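Local coordinates for aminotransferase class I and II (Streptococcus suis 89/1591, PDB 3OP7), which probably catalyses pyridoxal-phosphate-dependent transfer of an amino group between an amino acid and a keto acid, its cofactor held covalently on a lysine, at residues 36-41 / 263-268; 130-135 / 145-150; 153-158 / 186-191; 197-202 / 276-281. All coordinates share one frame; numbering follows the deposited sequence.

Interaction 1. Residues 36-41 / 263-268; sequences ELFALS and AQLALA
Leu265 reaches out from helix 257-268 and sets its forked end against helix 34-41, where Leu37, Phe38 and Ser41 receive it. The contact packs a helix from early in the chain on the one just before the long helix 270-294. The two short helical segments run 10.3 Å apart at closest approach with their N-to-C directions 38° apart, so they lie roughly alongside each other and long side chains have to bridge the gap. Leu265 does most of that work. With CG anti to the backbone N (chi1 -179°) the side chain reaches toward helix 34-41, and its two methyls, branching at CG, touch different residues. CD2 lies 4.0 Å from Leu37 CD2 and 3.9 Å from Phe38 CE1, meeting the phenyl ring at its edge, close to the ring plane. CD1 sits 3.8 Å from Ser41 OG, one helical turn beyond Leu37.

Leu37 answers from the opposite side, the two leucines sliding past each other in opposite senses. While its CD2 meets Leu265, its CD1 lies 4.2 Å from Ala266 CA, where the small alanine lets a methyl come near the backbone. Ile273 of helix 270-294 touches both Leu37 and Ala266, and Phe48 packs edge-to-face with Phe38, so the leucine pair belongs to a larger apolar cluster.

Leu265 CD1 rests on the Ser41 hydroxyl without a polar bond; that hydroxyl is hydrogen-bonded with Thr43 OG1. Between these segments the contact is van der Waals packing, mostly apolar, which depends on shape and burial and sets no precise polar register.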
loop_
_atom_site.group_PDB
_atom_site.type_symbol
_atom_site.label_atom_id
_atom_site.label_comp_id
_atom_site.label_asym_id
_atom_site.label_seq_id
_atom_site.Cartn_x
_atom_site.Cartn_y
_atom_site.Cartn_z
ATOM N N GLU A 36 22.303 11.746 -7.640
ATOM C CA GLU A 36 22.898 12.184 -6.381
ATOM C C GLU A 36 23.172 10.992 -5.466
ATOM O O GLU A 36 24.188 10.962 -4.766
ATOM C CB GLU A 36 22.032 13.246 -5.651
ATOM C CG GLU A 36 22.820 14.003 -4.560
ATOM C CD GLU A 36 22.051 15.024 -3.720
ATOM O OE1 GLU A 36 20.882 15.352 -4.026
ATOM O OE2 GLU A 36 22.658 15.500 -2.725
ATOM N N LEU A 37 22.260 10.016 -5.441
ATOM C CA LEU A 37 22.506 8.815 -4.639
ATOM C C LEU A 37 23.714 8.014 -5.130
ATOM O O LEU A 37 24.537 7.572 -4.315
ATOM C CB LEU A 37 21.297 7.901 -4.600
ATOM C CG LEU A 37 21.401 6.620 -3.776
ATOM C CD1 LEU A 37 21.750 6.890 -2.282
ATOM C CD2 LEU A 37 20.098 5.758 -3.926
ATOM N N PHE A 38 23.871 7.888 -6.444
ATOM C CA PHE A 38 25.051 7.228 -6.977
ATOM C C PHE A 38 26.309 7.980 -6.554
ATOM O O PHE A 38 27.301 7.368 -6.154
ATOM C CB PHE A 38 24.996 7.162 -8.498
ATOM C CG PHE A 38 23.937 6.224 -9.058
ATOM C CD1 PHE A 38 23.625 5.041 -8.429
ATOM C CD2 PHE A 38 23.338 6.503 -10.273
ATOM C CE1 PHE A 38 22.704 4.175 -8.985
ATOM C CE2 PHE A 38 22.410 5.637 -10.825
ATOM C CZ PHE A 38 22.100 4.470 -10.183
ATOM N N ALA A 39 26.264 9.310 -6.643
ATOM C CA ALA A 39 27.426 10.135 -6.317
ATOM C C ALA A 39 27.838 10.016 -4.855
ATOM O O ALA A 39 29.013 9.823 -4.555
ATOM C CB ALA A 39 27.189 11.621 -6.691
ATOM N N LEU A 40 26.889 10.132 -3.933
ATOM C CA LEU A 40 27.260 10.072 -2.531
ATOM C C LEU A 40 27.661 8.642 -2.100
ATOM O O LEU A 40 28.436 8.468 -1.157
ATOM C CB LEU A 40 26.191 10.716 -1.637
ATOM C CG LEU A 40 24.841 10.063 -1.548
ATOM C CD1 LEU A 40 24.996 8.825 -0.656
ATOM C CD2 LEU A 40 23.755 11.030 -0.989
ATOM N N SER A 41 27.194 7.637 -2.823
ATOM C CA SER A 41 27.499 6.255 -2.495
ATOM C C SER A 41 28.756 5.731 -3.227
ATOM O O SER A 41 29.227 4.656 -2.930
ATOM C CB SER A 41 26.295 5.377 -2.819
ATOM O OG SER A 41 26.111 5.230 -4.221
ATOM N N ALA A 263 16.609 0.817 -2.211
ATOM C CA ALA A 263 16.672 0.806 -0.731
ATOM C C ALA A 263 17.960 0.106 -0.267
ATOM O O ALA A 263 18.567 0.550 0.672
ATOM C CB ALA A 263 15.434 0.102 -0.129
ATOM N N GLN A 264 18.335 -0.999 -0.931
ATOM C CA GLN A 264 19.549 -1.742 -0.568
ATOM C C GLN A 264 20.765 -0.776 -0.655
ATOM O O GLN A 264 21.623 -0.727 0.219
ATOM C CB GLN A 264 19.788 -2.905 -1.525
ATOM C CG GLN A 264 18.835 -4.096 -1.390
ATOM C CD GLN A 264 19.151 -5.202 -2.375
ATOM O OE1 GLN A 264 20.302 -5.644 -2.498
ATOM N NE2 GLN A 264 18.153 -5.625 -3.102
ATOM N N LEU A 265 20.851 -0.085 -1.789
ATOM C CA LEU A 265 21.927 0.898 -2.020
ATOM C C LEU A 265 21.929 2.027 -0.981
ATOM O O LEU A 265 22.996 2.362 -0.413
ATOM C CB LEU A 265 21.806 1.454 -3.438
ATOM C CG LEU A 265 22.853 2.479 -3.878
ATOM C CD1 LEU A 265 24.288 1.916 -3.770
ATOM C CD2 LEU A 265 22.537 2.891 -5.324
ATOM N N ALA A 266 20.774 2.638 -0.719
ATOM C CA ALA A 266 20.673 3.713 0.262
ATOM C C ALA A 266 21.057 3.244 1.651
ATOM O O ALA A 266 21.841 3.909 2.361
ATOM C CB ALA A 266 19.253 4.329 0.278
ATOM N N LEU A 267 20.568 2.089 2.059
ATOM C CA LEU A 267 20.892 1.582 3.406
ATOM C C LEU A 267 22.366 1.205 3.572
ATOM O O LEU A 267 22.953 1.393 4.650
ATOM C CB LEU A 267 19.989 0.373 3.707
ATOM C CG LEU A 267 18.597 0.821 4.068
ATOM C CD1 LEU A 267 17.608 -0.321 3.880
ATOM C CD2 LEU A 267 18.506 1.372 5.485
ATOM N N ALA A 268 22.968 0.729 2.504
ATOM C CA ALA A 268 24.395 0.402 2.478
ATOM C C ALA A 268 25.253 1.644 2.620
ATOM O O ALA A 268 26.406 1.548 3.012
ATOM C CB ALA A 268 24.784 -0.421 1.198
#

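Interaction 2. Residues 130-135 / 145-150; sequences DLWQIE and EKLRQL. With EDO (1,2-ethanediol), chain J.
This is a strand-to-helix packing contact, closed by a salt bridge, at one side of the large sheet of the aminotransferase domain: Trp132 of strand 128-135 meets Leu147 of helix 144-150, which returns almost antiparallel to the strand. The axes of the short segments are 172° apart in direction and 9.0 Å apart at closest approach.

Leu147 lies over one face of the indole. Its CD2 makes a CH-pi contact 4.0 Å from the centroid of the Trp132 six-membered ring, 21° off its normal, while Leu147 CB lies 3.6 Å from Trp132 NE1. That nitrogen is hydrogen-bonded to Asp143 O, which helps fix the rotation of the ring. Leu150, a turn later, spreads its two methyls along the same side of the strand: CD1 is 3.8 Å from Leu131 O, and CD2 is 4.0 Å from Asp130 CG. A water lies within hydrogen-bonding distance of both Asp130 OD2 and Leu150 O, and His107 also bonds to that carboxylate oxygen.

At the other end Lys146 bends at its last torsion (chi4 89°) to bring NZ within 2.9 Å of Glu135 OE2, on the syn side, somewhat out of the carboxylate plane. Asp143 OD2 is a second acidic partner of the ammonium.

Helix 173-184 presses Tyr175 on Trp132 and Leu179 and Ile182 on Leu147, and strand 107-112 pairs with strand 128-135, its Ile109 touching Trp132.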
loop_
_atom_site.group_PDB
_atom_site.type_symbol
_atom_site.label_atom_id
_atom_site.label_comp_id
_atom_site.label_asym_id
_atom_site.label_seq_id
_atom_site.Cartn_x
_atom_site.Cartn_y
_atom_site.Cartn_z
ATOM N N ASP A 130 -8.502 6.010 23.258
ATOM C CA ASP A 130 -8.294 7.147 24.126
ATOM C C ASP A 130 -7.106 7.980 23.624
ATOM O O ASP A 130 -6.136 7.443 23.072
ATOM C CB ASP A 130 -8.014 6.647 25.556
ATOM C CG ASP A 130 -9.277 6.439 26.387
ATOM O OD1 ASP A 130 -10.175 7.323 26.349
ATOM O OD2 ASP A 130 -9.371 5.402 27.094
ATOM N N LEU A 131 -7.185 9.285 23.831
ATOM C CA LEU A 131 -6.187 10.220 23.348
ATOM C C LEU A 131 -5.285 10.693 24.461
ATOM O O LEU A 131 -5.727 11.205 25.502
ATOM C CB LEU A 131 -6.868 11.385 22.661
ATOM C CG LEU A 131 -7.781 10.986 21.477
ATOM C CD1 LEU A 131 -8.427 12.274 20.897
ATOM C CD2 LEU A 131 -7.107 10.193 20.381
ATOM N N TRP A 132 -4.003 10.506 24.252
ATOM C CA TRP A 132 -2.997 10.876 25.230
ATOM C C TRP A 132 -2.391 12.197 24.764
ATOM O O TRP A 132 -1.571 12.224 23.849
ATOM C CB TRP A 132 -1.977 9.744 25.275
ATOM C CG TRP A 132 -0.925 9.893 26.360
ATOM C CD1 TRP A 132 -1.046 10.554 27.567
ATOM C CD2 TRP A 132 0.395 9.330 26.352
ATOM N NE1 TRP A 132 0.112 10.426 28.273
ATOM C CE2 TRP A 132 1.021 9.709 27.549
ATOM C CE3 TRP A 132 1.121 8.569 25.437
ATOM C CZ2 TRP A 132 2.344 9.312 27.865
ATOM C CZ3 TRP A 132 2.427 8.186 25.751
ATOM C CH2 TRP A 132 3.013 8.540 26.930
ATOM N N GLN A 133 -2.792 13.267 25.453
ATOM C CA GLN A 133 -2.642 14.647 24.942
ATOM C C GLN A 133 -1.249 15.232 25.181
ATOM O O GLN A 133 -0.765 15.272 26.307
ATOM C CB GLN A 133 -3.677 15.602 25.587
ATOM C CG GLN A 133 -5.160 15.246 25.291
ATOM C CD GLN A 133 -5.639 15.648 23.914
ATOM O OE1 GLN A 133 -4.961 16.395 23.185
ATOM N NE2 GLN A 133 -6.806 15.118 23.522
ATOM N N ILE A 134 -0.620 15.721 24.107
ATOM C CA ILE A 134 0.653 16.388 24.206
ATOM C C ILE A 134 0.404 17.733 24.890
ATOM O O ILE A 134 -0.697 18.311 24.766
ATOM C CB ILE A 134 1.381 16.555 22.857
ATOM C CG1 ILE A 134 0.600 17.471 21.915
ATOM C CG2 ILE A 134 1.641 15.135 22.184
ATOM C CD1 ILE A 134 1.192 17.530 20.473
ATOM N N GLU A 135 1.423 18.196 25.624
ATOM C CA GLU A 135 1.345 19.401 26.406
ATOM C C GLU A 135 2.463 20.398 26.071
ATOM O O GLU A 135 3.655 20.188 26.358
ATOM C CB GLU A 135 1.339 19.070 27.912
ATOM C CG GLU A 135 -0.045 18.528 28.351
ATOM C CD GLU A 135 -0.058 17.828 29.708
ATOM O OE1 GLU A 135 0.896 18.013 30.481
ATOM O OE2 GLU A 135 -1.013 17.050 29.959
ATOM N N GLU A 145 1.845 10.590 33.978
ATOM C CA GLU A 145 0.799 10.405 35.016
ATOM C C GLU A 145 -0.584 10.253 34.389
ATOM O O GLU A 145 -1.393 9.458 34.869
ATOM C CB GLU A 145 0.745 11.552 36.033
ATOM C CG GLU A 145 1.981 11.675 36.819
ATOM C CD GLU A 145 1.862 12.696 37.944
ATOM O OE1 GLU A 145 0.839 13.439 37.990
ATOM O OE2 GLU A 145 2.792 12.726 38.776
ATOM N N LYS A 146 -0.863 10.994 33.311
ATOM C CA LYS A 146 -2.151 10.857 32.631
ATOM C C LYS A 146 -2.255 9.540 31.940
ATOM O O LYS A 146 -3.347 8.941 31.847
ATOM C CB LYS A 146 -2.433 12.025 31.684
ATOM C CG LYS A 146 -2.664 13.289 32.527
ATOM C CD LYS A 146 -3.249 14.501 31.793
ATOM C CE LYS A 146 -3.255 15.723 32.706
ATOM N NZ LYS A 146 -1.990 16.492 32.597
ATOM N N LEU A 147 -1.135 9.057 31.418
ATOM C CA LEU A 147 -1.163 7.721 30.815
ATOM C C LEU A 147 -1.562 6.656 31.832
ATOM O O LEU A 147 -2.314 5.721 31.504
ATOM C CB LEU A 147 0.166 7.351 30.209
ATOM C CG LEU A 147 0.216 5.987 29.489
ATOM C CD1 LEU A 147 -0.781 5.844 28.315
ATOM C CD2 LEU A 147 1.648 5.726 29.009
ATOM N N ARG A 148 -1.041 6.775 33.051
ATOM C CA ARG A 148 -1.412 5.854 34.126
ATOM C C ARG A 148 -2.915 5.903 34.430
ATOM O O ARG A 148 -3.449 4.912 34.901
ATOM C CB ARG A 148 -0.578 6.093 35.378
ATOM C CG ARG A 148 0.878 5.735 35.210
ATOM C CD ARG A 148 1.642 5.850 36.523
ATOM N NE ARG A 148 3.061 5.666 36.295
ATOM C CZ ARG A 148 3.895 6.633 35.957
ATOM N NH1 ARG A 148 3.518 7.912 35.980
ATOM N NH2 ARG A 148 5.150 6.333 35.699
ATOM N N GLN A 149 -3.579 7.028 34.167
ATOM C CA GLN A 149 -5.025 7.166 34.375
ATOM C C GLN A 149 -5.819 6.563 33.212
ATOM O O GLN A 149 -6.945 6.039 33.402
ATOM C CB GLN A 149 -5.417 8.641 34.558
ATOM C CG GLN A 149 -4.807 9.341 35.743
ATOM C CD GLN A 149 -5.221 10.789 35.801
ATOM O OE1 GLN A 149 -5.501 11.401 34.765
ATOM N NE2 GLN A 149 -5.286 11.344 36.999
ATOM N N LEU A 150 -5.250 6.617 32.007
ATOM C CA LEU A 150 -5.948 6.107 30.819
ATOM C C LEU A 150 -5.824 4.610 30.607
ATOM O O LEU A 150 -6.711 4.003 30.024
ATOM C CB LEU A 150 -5.439 6.796 29.554
ATOM C CG LEU A 150 -5.734 8.302 29.467
ATOM C CD1 LEU A 150 -4.825 8.915 28.391
ATOM C CD2 LEU A 150 -7.220 8.484 29.120
HETATM C C1 EDO J . 3.768 0.669 37.025
HETATM O O1 EDO J . 5.114 0.488 36.523
HETATM C C2 EDO J . 3.643 2.035 37.706
HETATM O O2 EDO J . 3.083 3.061 36.868
HETATM O O HOH W 1 -9.260 4.532 29.876
#

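Interaction 3. Residues 153-158 / 186-191; sequences PTTKMI and VGAYIL
Met157, a selenomethionine, and Tyr189 are paired on neighbouring parallel strands, their side chains on one face of the sheet, with Ile158 and Ile190 paired on the other. Backbone bonds set the register: Tyr189 N gives to Lys156 O at 3.0 Å, Ile158 N to Tyr189 O at 2.9 Å, and Leu191 N to Ile158 O at 2.9 Å.

Met157 runs out extended (chi1 -175°), its first two torsions putting SE 4.0 Å from Leu191 CB, and the bend at chi3 then turns CE to 3.9 Å from Tyr189 CD2. Tyr189 has CG beside the backbone N (chi1 -65°), which brings CD2 toward that methyl and Lys156 O, both meeting the ring obliquely. The two isoleucines share one rotamer, CG1 beside the backbone N (chi1 near -62°); Ile158 CB comes 4.3 Å from Ile190 CG1.

Ahead of the pairing, Val186 CB sits 3.4 Å from Pro153 O, and Ala188 CB 3.5 Å from Thr155 O. Two waters bridge carbonyls here.

The segments belong to a beta-alpha-beta crossover whose helix, 173-184, packs on Ile158 and Ile190. Helix 89-101 lies against Met157 and Leu191 on the other face, and strands 107-112 and 214-219 flank the pair.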
loop_
_atom_site.group_PDB
_atom_site.type_symbol
_atom_site.label_atom_id
_atom_site.label_comp_id
_atom_site.label_asym_id
_atom_site.label_seq_id
_atom_site.Cartn_x
_atom_site.Cartn_y
_atom_site.Cartn_z
ATOM N N PRO A 153 -6.574 -2.652 32.393
ATOM C CA PRO A 153 -5.976 -3.965 32.530
ATOM C C PRO A 153 -5.785 -4.674 31.217
ATOM O O PRO A 153 -4.852 -5.458 31.082
ATOM C CB PRO A 153 -6.957 -4.694 33.441
ATOM C CG PRO A 153 -7.442 -3.590 34.359
ATOM C CD PRO A 153 -7.585 -2.401 33.443
ATOM N N THR A 154 -6.646 -4.366 30.259
ATOM C CA THR A 154 -6.653 -5.053 28.956
ATOM C C THR A 154 -6.207 -4.163 27.807
ATOM O O THR A 154 -6.399 -4.523 26.623
ATOM C CB THR A 154 -8.075 -5.653 28.614
ATOM O OG1 THR A 154 -9.054 -4.602 28.559
ATOM C CG2 THR A 154 -8.494 -6.733 29.638
ATOM N N THR A 155 -5.559 -3.015 28.081
ATOM C CA THR A 155 -5.141 -2.161 26.996
ATOM C C THR A 155 -4.263 -2.962 26.043
ATOM O O THR A 155 -3.285 -3.566 26.461
ATOM C CB THR A 155 -4.443 -0.889 27.514
ATOM O OG1 THR A 155 -5.374 -0.103 28.275
ATOM C CG2 THR A 155 -3.807 -0.007 26.361
ATOM N N LYS A 156 -4.602 -2.931 24.770
ATOM C CA LYS A 156 -3.894 -3.718 23.758
ATOM C C LYS A 156 -2.659 -3.056 23.199
ATOM O O LYS A 156 -1.642 -3.736 22.936
ATOM C CB LYS A 156 -4.793 -4.059 22.598
ATOM C CG LYS A 156 -4.004 -4.773 21.485
ATOM C CD LYS A 156 -4.726 -5.691 20.547
ATOM C CE LYS A 156 -5.124 -7.015 21.156
ATOM N NZ LYS A 156 -6.055 -7.674 20.173
HETATM N N MSE A 157 -2.728 -1.735 23.004
HETATM C CA MSE A 157 -1.688 -1.018 22.285
HETATM C C MSE A 157 -1.676 0.451 22.645
HETATM O O MSE A 157 -2.724 1.030 22.880
HETATM C CB MSE A 157 -1.899 -1.173 20.763
HETATM C CG MSE A 157 -0.775 -0.535 19.920
HETATM SE SE MSE A 157 -1.052 -0.763 18.054
HETATM C CE MSE A 157 -0.699 -2.665 17.994
ATOM N N ILE A 158 -0.470 1.022 22.743
ATOM C CA ILE A 158 -0.228 2.428 22.861
ATOM C C ILE A 158 0.536 2.845 21.602
ATOM O O ILE A 158 1.539 2.190 21.235
ATOM C CB ILE A 158 0.630 2.760 24.095
ATOM C CG1 ILE A 158 -0.096 2.347 25.373
ATOM C CG2 ILE A 158 0.957 4.292 24.175
ATOM C CD1 ILE A 158 0.827 2.241 26.604
ATOM N N VAL A 186 0.564 -4.350 31.751
ATOM C CA VAL A 186 -0.541 -5.042 31.106
ATOM C C VAL A 186 -0.151 -5.802 29.849
ATOM O O VAL A 186 -1.010 -6.465 29.231
ATOM C CB VAL A 186 -1.709 -4.076 30.780
ATOM C CG1 VAL A 186 -2.119 -3.292 32.014
ATOM C CG2 VAL A 186 -1.332 -3.135 29.707
ATOM N N GLY A 187 1.133 -5.784 29.471
ATOM C CA GLY A 187 1.547 -6.468 28.246
ATOM C C GLY A 187 1.058 -5.755 26.973
ATOM O O GLY A 187 0.870 -6.385 25.917
ATOM N N ALA A 188 0.833 -4.438 27.045
ATOM C CA ALA A 188 0.399 -3.674 25.867
ATOM C C ALA A 188 1.553 -3.544 24.879
ATOM O O ALA A 188 2.698 -3.372 25.270
ATOM C CB ALA A 188 -0.099 -2.255 26.274
ATOM N N TYR A 189 1.253 -3.619 23.595
ATOM C CA TYR A 189 2.243 -3.327 22.592
ATOM C C TYR A 189 2.416 -1.845 22.616
ATOM O O TYR A 189 1.481 -1.114 22.952
ATOM C CB TYR A 189 1.748 -3.616 21.205
ATOM C CG TYR A 189 1.439 -5.060 20.883
ATOM C CD1 TYR A 189 2.434 -5.989 20.850
ATOM C CD2 TYR A 189 0.119 -5.464 20.573
ATOM C CE1 TYR A 189 2.141 -7.338 20.532
ATOM C CE2 TYR A 189 -0.182 -6.782 20.249
ATOM C CZ TYR A 189 0.835 -7.713 20.221
ATOM O OH TYR A 189 0.534 -9.023 19.893
ATOM N N ILE A 190 3.573 -1.396 22.179
ATOM C CA ILE A 190 3.788 0.018 21.859
ATOM C C ILE A 190 4.237 0.118 20.404
ATOM O O ILE A 190 5.309 -0.368 20.035
ATOM C CB ILE A 190 4.833 0.714 22.770
ATOM C CG1 ILE A 190 4.392 0.718 24.245
ATOM C CG2 ILE A 190 5.034 2.169 22.266
ATOM C CD1 ILE A 190 5.454 1.196 25.236
ATOM N N LEU A 191 3.377 0.701 19.570
ATOM C CA LEU A 191 3.680 0.955 18.170
ATOM C C LEU A 191 4.322 2.340 18.175
ATOM O O LEU A 191 3.737 3.312 18.716
ATOM C CB LEU A 191 2.417 1.040 17.353
ATOM C CG LEU A 191 2.550 1.580 15.903
ATOM C CD1 LEU A 191 3.664 0.806 15.093
ATOM C CD2 LEU A 191 1.195 1.541 15.138
HETATM O O HOH W 2 -3.209 -5.980 27.512
HETATM O O HOH W 3 -1.436 -6.588 23.839
#

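Interaction 4. Residues 197-202 / 276-281; sequences RSFSEL and RNRHIL. With EDO (1,2-ethanediol), chain I.
Phe199, in a loop built from two successive ST turns, pushes its ring against helix 270-294 and is gripped there by Arg278 and Leu281. Leu281 CD1 lies over one face of the ring in a CH-pi contact, 3.6 Å from the centroid. Arg278 slides past the ring in the opposite direction, with Phe199 CD2 over a face of its guanidinium and the two planes 62° apart. The same arginine holds the backbone: NH1 reaches Phe199 O at 2.9 Å and NH2 reaches it at 3.2 Å, two donors end-on to one oxygen. A bend at chi3 (-63°) swings the guanidinium back to that carbonyl.

In one of its two modelled conformers, Arg197 NH1 lies over the ring face opposite Leu281. There it is 4.4 Å from Arg278 NH2, like charges probably eased by Glu282, which forms a salt bridge with Arg278 NH1, and an ethanediol, probably from the crystallisation liquor, sits beside both arginines.

Farther out, Val305 pairs with Phe199 through the backbone, and Asn277 ND2 bonds to Thr223 O, next to the cofactor-bearing Lys222. The turns themselves fix the loop's course: Ser198 OG accepts from Ser200 N at 3.0 Å, and Ser200 OG accepts from Leu202 N at 3.0 Å.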
loop_
_atom_site.group_PDB
_atom_site.type_symbol
_atom_site.label_atom_id
_atom_site.label_comp_id
_atom_site.label_asym_id
_atom_site.label_seq_id
_atom_site.Cartn_x
_atom_site.Cartn_y
_atom_site.Cartn_z
ATOM N N ARG A 197 13.968 10.426 12.716
ATOM C CA ARG A 197 15.217 10.263 13.512
ATOM C C ARG A 197 15.742 11.616 13.947
ATOM O O ARG A 197 16.083 12.483 13.113
ATOM C CB ARG A 197 16.312 9.555 12.690
ATOM C CG ARG A 197 17.540 9.036 13.464
ATOM C CD ARG A 197 18.839 9.025 12.615
ATOM N NE ARG A 197 20.068 8.989 13.427
ATOM C CZ ARG A 197 20.932 9.990 13.554
ATOM N NH1 ARG A 197 20.738 11.144 12.939
ATOM N NH2 ARG A 197 22.005 9.834 14.315
ATOM N N SER A 198 15.858 11.813 15.253
ATOM C CA SER A 198 16.425 13.028 15.716
ATOM C C SER A 198 17.914 13.126 15.350
ATOM O O SER A 198 18.664 12.174 15.522
ATOM C CB SER A 198 16.281 13.150 17.243
ATOM O OG SER A 198 16.866 14.349 17.706
ATOM N N PHE A 199 18.334 14.327 14.955
ATOM C CA PHE A 199 19.737 14.647 14.719
ATOM C C PHE A 199 20.283 15.441 15.880
ATOM O O PHE A 199 21.393 15.976 15.811
ATOM C CB PHE A 199 19.913 15.444 13.418
ATOM C CG PHE A 199 19.795 14.604 12.192
ATOM C CD1 PHE A 199 18.549 14.106 11.805
ATOM C CD2 PHE A 199 20.907 14.306 11.396
ATOM C CE1 PHE A 199 18.393 13.333 10.674
ATOM C CE2 PHE A 199 20.738 13.490 10.222
ATOM C CZ PHE A 199 19.474 13.032 9.876
ATOM N N SER A 200 19.521 15.488 16.957
ATOM C CA SER A 200 19.977 16.122 18.194
ATOM C C SER A 200 20.957 15.228 18.938
ATOM O O SER A 200 21.238 14.108 18.537
ATOM C CB SER A 200 18.780 16.418 19.101
ATOM O OG SER A 200 18.404 15.283 19.868
ATOM N N GLU A 201 21.431 15.743 20.057
ATOM C CA GLU A 201 22.351 14.950 20.881
ATOM C C GLU A 201 21.623 14.086 21.919
ATOM O O GLU A 201 22.267 13.293 22.619
ATOM C CB GLU A 201 23.435 15.824 21.529
ATOM C CG GLU A 201 24.621 16.072 20.604
ATOM C CD GLU A 201 25.796 16.706 21.345
ATOM O OE1 GLU A 201 26.212 16.151 22.387
ATOM O OE2 GLU A 201 26.305 17.757 20.896
ATOM N N LEU A 202 20.290 14.162 21.973
ATOM C CA LEU A 202 19.516 13.336 22.900
ATOM C C LEU A 202 19.707 11.851 22.613
ATOM O O LEU A 202 19.912 11.430 21.470
ATOM C CB LEU A 202 18.026 13.679 22.837
ATOM C CG LEU A 202 17.606 15.075 23.318
ATOM C CD1 LEU A 202 16.134 15.348 22.971
ATOM C CD2 LEU A 202 17.805 15.133 24.806
ATOM N N ARG A 276 24.761 14.236 4.697
ATOM C CA ARG A 276 24.117 15.187 3.793
ATOM C C ARG A 276 22.962 15.884 4.509
ATOM O O ARG A 276 22.858 17.098 4.473
ATOM C CB ARG A 276 23.573 14.487 2.556
ATOM C CG ARG A 276 22.784 15.375 1.576
ATOM C CD ARG A 276 21.919 14.520 0.709
ATOM N NE ARG A 276 21.140 15.248 -0.305
ATOM C CZ ARG A 276 19.826 15.460 -0.253
ATOM N NH1 ARG A 276 19.109 15.066 0.790
ATOM N NH2 ARG A 276 19.226 16.070 -1.269
ATOM N N ASN A 277 22.087 15.091 5.112
ATOM C CA ASN A 277 20.871 15.601 5.706
ATOM C C ASN A 277 21.064 16.371 6.989
ATOM O O ASN A 277 20.288 17.300 7.250
ATOM C CB ASN A 277 19.822 14.485 5.801
ATOM C CG ASN A 277 19.276 14.175 4.462
ATOM O OD1 ASN A 277 19.705 14.810 3.510
ATOM N ND2 ASN A 277 18.320 13.224 4.349
ATOM N N ARG A 278 22.105 16.032 7.753
ATOM C CA ARG A 278 22.496 16.839 8.928
ATOM C C ARG A 278 22.801 18.289 8.546
ATOM O O ARG A 278 22.360 19.221 9.213
ATOM C CB ARG A 278 23.703 16.247 9.678
ATOM C CG ARG A 278 24.212 17.176 10.829
ATOM C CD ARG A 278 25.277 16.528 11.739
ATOM N NE ARG A 278 24.744 15.371 12.449
ATOM C CZ ARG A 278 23.953 15.438 13.529
ATOM N NH1 ARG A 278 23.614 16.618 14.066
ATOM N NH2 ARG A 278 23.519 14.327 14.097
ATOM N N HIS A 279 23.568 18.493 7.482
ATOM C CA HIS A 279 23.876 19.837 7.025
ATOM C C HIS A 279 22.618 20.630 6.650
ATOM O O HIS A 279 22.465 21.800 7.014
ATOM C CB HIS A 279 24.843 19.800 5.828
ATOM C CG HIS A 279 26.227 19.329 6.168
ATOM N ND1 HIS A 279 27.062 20.016 7.031
ATOM C CD2 HIS A 279 26.945 18.270 5.713
ATOM C CE1 HIS A 279 28.223 19.384 7.111
ATOM N NE2 HIS A 279 28.181 18.330 6.311
ATOM N N ILE A 280 21.713 20.005 5.926
ATOM C CA ILE A 280 20.497 20.687 5.523
ATOM C C ILE A 280 19.641 21.044 6.728
ATOM O O ILE A 280 19.248 22.199 6.903
ATOM C CB ILE A 280 19.637 19.779 4.621
ATOM C CG1 ILE A 280 20.376 19.514 3.300
ATOM C CG2 ILE A 280 18.244 20.421 4.409
ATOM C CD1 ILE A 280 19.828 18.327 2.507
ATOM N N LEU A 281 19.382 20.059 7.581
ATOM C CA LEU A 281 18.667 20.323 8.855
ATOM C C LEU A 281 19.269 21.430 9.720
ATOM O O LEU A 281 18.548 22.359 10.137
ATOM C CB LEU A 281 18.579 19.043 9.688
ATOM C CG LEU A 281 17.581 18.025 9.228
ATOM C CD1 LEU A 281 17.844 16.744 10.009
ATOM C CD2 LEU A 281 16.184 18.580 9.509
HETATM C C1 EDO I . 24.056 11.449 12.246
HETATM O O1 EDO I . 24.114 10.718 13.468
HETATM C C2 EDO I . 25.472 11.820 11.821
HETATM O O2 EDO I . 25.437 12.680 10.675
#

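Overall arrangement
Interactions 2 and 3 are neighbours, their centres about 14 Å apart, and both reach the large mixed sheet; helix 144-150 leads directly into strand 157-161, so interaction 2 closes just before interaction 3 opens. Interactions 1 and 4 form a second group, about 18 Å between centres, on the consecutive helices 257-268 and 270-294. They touch through the salt bridge from Glu36 to Arg276, and their segments alternate along the chain. Interactions 1 and 2 lie on opposite sides of the chain's centre, their centres about 41 Å apart. Interaction 1 brings helix 34-41, near the start of the chain, against helix 257-268, which follows interactions 2 and 3 and the cofactor-bearing Lys222 in sequence.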